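Local coordinates for Mgp-operon protein 3 (Mycoplasma pneumoniae, PDB 6RJ1), which is an immunodominant surface protein of this human pathogen, thought to take part in adhesion to host cells, probably through sugars, at residues A917-S925 against Y956-E964. Numbering follows the deposited sequence.
Sequences AVQNGIASS and YKNTNGLFE
Ile922 lies between two aromatic rings of 956-964 and makes a CH-pi contact with each. Its CD1 sits over the centre of the Phe963 ring, 3.5 Å from the centroid, whereas CG1 stands over the Tyr956 face but toward its rim, 4.1 Å from that centroid. With CG1 anti to the carbonyl carbon (chi1 -53°) and the chain then extended, one branch reaches a face of each ring. Val942, from strand 939-945, touches both Ile922 and Tyr956 and adds to this apolar cluster.

Among the polar contacts, Asn920 O accepts from Phe963 N at 2.8 Å, a nearly straight bond (161° at the hydrogen), the one backbone link between the segments. Asn920 OD1 takes Ile922 N at 3.0 Å, in the carbonyl plane, closing an Asx turn where the chain turns a corner at Gly921. The amide plane stands 70° from the Phe963 ring, CG being 3.6 Å from Phe963 CD2, while ND2 donates to Thr892 OG1; the same hydroxyl also bonds Gly961 O.

The contact joins two antiparallel sheets: 917-925 pairs with strand 888-896, and 956-964 is a beta hairpin with a type I' turn from Thr959 to Leu962, ending a four-stranded sheet in which 962-965 is outermost within this chain. Asn958 OD1 accepts from Gly961 N at 2.9 Å, tying strand to turn.

Gly921 takes a positive phi, readily adopted by glycine, and its CA passes 3.8 Å from Phe963 O.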
# COMPACT_ATOMS: atom_id res chain seq x y z
N ALA A 917 -2.05 10.96 -18.39
CA ALA A 917 -3.18 11.34 -17.53
C ALA A 917 -3.47 12.82 -17.63
O ALA A 917 -2.55 13.63 -17.46
CB ALA A 917 -2.90 10.95 -16.09
N VAL A 918 -4.73 13.17 -17.90
CA VAL A 918 -5.18 14.56 -18.03
C VAL A 918 -6.59 14.78 -17.47
O VAL A 918 -7.45 13.92 -17.64
CB VAL A 918 -5.09 15.13 -19.49
CG1 VAL A 918 -3.68 15.58 -19.84
CG2 VAL A 918 -5.63 14.15 -20.53
N GLN A 919 -6.82 15.95 -16.85
CA GLN A 919 -8.12 16.40 -16.37
C GLN A 919 -8.89 16.69 -17.66
O GLN A 919 -8.50 17.57 -18.43
CB GLN A 919 -7.95 17.66 -15.51
CG GLN A 919 -8.17 17.40 -14.03
CD GLN A 919 -9.31 18.21 -13.46
OE1 GLN A 919 -9.13 18.97 -12.50
NE2 GLN A 919 -10.52 18.06 -14.03
N ASN A 920 -9.90 15.87 -17.95
CA ASN A 920 -10.63 15.86 -19.21
C ASN A 920 -11.67 16.98 -19.46
O ASN A 920 -12.16 17.08 -20.57
CB ASN A 920 -11.30 14.51 -19.42
CG ASN A 920 -12.28 14.06 -18.37
OD1 ASN A 920 -12.99 14.85 -17.73
ND2 ASN A 920 -12.38 12.75 -18.19
N GLY A 921 -12.02 17.76 -18.45
CA GLY A 921 -13.03 18.81 -18.61
C GLY A 921 -14.30 18.59 -17.82
O GLY A 921 -15.10 19.51 -17.67
N ILE A 922 -14.50 17.35 -17.31
CA ILE A 922 -15.66 17.04 -16.47
C ILE A 922 -15.21 17.32 -15.04
O ILE A 922 -14.48 16.52 -14.44
CB ILE A 922 -16.22 15.60 -16.64
CG1 ILE A 922 -16.54 15.27 -18.11
CG2 ILE A 922 -17.45 15.43 -15.74
CD1 ILE A 922 -16.91 13.78 -18.40
N ALA A 923 -15.58 18.49 -14.53
CA ALA A 923 -15.24 18.93 -13.18
C ALA A 923 -16.28 19.92 -12.68
O ALA A 923 -16.95 20.58 -13.47
CB ALA A 923 -13.86 19.57 -13.16
N SER A 924 -16.41 19.98 -11.35
CA SER A 924 -17.31 20.87 -10.60
C SER A 924 -16.86 20.92 -9.15
O SER A 924 -16.18 20.01 -8.67
CB SER A 924 -18.76 20.41 -10.70
OG SER A 924 -19.60 21.14 -9.83
N SER A 925 -17.24 21.98 -8.45
CA SER A 925 -16.92 22.18 -7.05
C SER A 925 -18.21 22.56 -6.31
O SER A 925 -18.17 22.85 -5.11
CB SER A 925 -15.88 23.29 -6.91
OG SER A 925 -16.32 24.50 -7.50
N TYR A 956 -22.01 16.10 -22.02
CA TYR A 956 -20.67 16.47 -22.46
C TYR A 956 -20.31 15.78 -23.77
O TYR A 956 -20.69 14.62 -23.98
CB TYR A 956 -19.64 16.12 -21.37
CG TYR A 956 -19.69 17.01 -20.14
CD1 TYR A 956 -20.64 16.80 -19.15
CD2 TYR A 956 -18.74 18.00 -19.94
CE1 TYR A 956 -20.67 17.59 -18.00
CE2 TYR A 956 -18.76 18.80 -18.80
CZ TYR A 956 -19.72 18.59 -17.82
OH TYR A 956 -19.74 19.35 -16.67
N LYS A 957 -19.60 16.48 -24.67
CA LYS A 957 -19.16 15.93 -25.94
C LYS A 957 -17.73 15.39 -25.80
O LYS A 957 -16.82 16.14 -25.44
CB LYS A 957 -19.25 16.96 -27.06
CG LYS A 957 -19.40 16.34 -28.44
CD LYS A 957 -18.20 16.63 -29.33
CE LYS A 957 -18.42 16.20 -30.76
NZ LYS A 957 -18.32 14.72 -30.92
N ASN A 958 -17.57 14.08 -26.04
CA ASN A 958 -16.34 13.29 -25.96
C ASN A 958 -15.53 13.40 -27.26
O ASN A 958 -15.93 12.88 -28.30
CB ASN A 958 -16.68 11.81 -25.66
CG ASN A 958 -15.51 10.93 -25.25
OD1 ASN A 958 -14.35 11.13 -25.64
ND2 ASN A 958 -15.81 9.91 -24.46
N THR A 959 -14.38 14.06 -27.16
CA THR A 959 -13.46 14.27 -28.28
C THR A 959 -12.14 13.55 -27.95
O THR A 959 -11.17 14.17 -27.50
CB THR A 959 -13.39 15.78 -28.61
OG1 THR A 959 -14.73 16.26 -28.85
CG2 THR A 959 -12.52 16.07 -29.83
N ASN A 960 -12.15 12.21 -28.15
CA ASN A 960 -11.05 11.27 -27.91
C ASN A 960 -10.53 11.32 -26.44
O ASN A 960 -9.33 11.21 -26.19
CB ASN A 960 -9.90 11.46 -28.93
CG ASN A 960 -10.19 10.96 -30.33
OD1 ASN A 960 -11.32 11.04 -30.85
ND2 ASN A 960 -9.16 10.45 -30.99
N GLY A 961 -11.47 11.47 -25.50
CA GLY A 961 -11.17 11.55 -24.08
C GLY A 961 -11.26 12.94 -23.49
O GLY A 961 -11.19 13.09 -22.27
N LEU A 962 -11.37 13.98 -24.35
CA LEU A 962 -11.51 15.38 -23.93
C LEU A 962 -12.99 15.76 -23.97
O LEU A 962 -13.69 15.41 -24.92
CB LEU A 962 -10.67 16.31 -24.83
CG LEU A 962 -9.86 17.45 -24.15
CD1 LEU A 962 -10.78 18.55 -23.57
CD2 LEU A 962 -8.84 16.94 -23.14
N PHE A 963 -13.48 16.44 -22.92
CA PHE A 963 -14.90 16.78 -22.78
C PHE A 963 -15.22 18.25 -22.74
O PHE A 963 -14.49 19.04 -22.14
CB PHE A 963 -15.48 16.11 -21.54
CG PHE A 963 -15.55 14.61 -21.61
CD1 PHE A 963 -16.68 13.97 -22.11
CD2 PHE A 963 -14.51 13.83 -21.13
CE1 PHE A 963 -16.75 12.58 -22.15
CE2 PHE A 963 -14.58 12.43 -21.18
CZ PHE A 963 -15.70 11.82 -21.69
N GLU A 964 -16.36 18.60 -23.34
CA GLU A 964 -16.90 19.96 -23.39
C GLU A 964 -18.40 19.87 -23.24
O GLU A 964 -19.05 19.11 -23.96
CB GLU A 964 -16.50 20.65 -24.71
CG GLU A 964 -16.46 22.17 -24.64
CD GLU A 964 -15.34 22.76 -23.80
OE1 GLU A 964 -14.23 22.95 -24.35
OE2 GLU A 964 -15.57 23.04 -22.61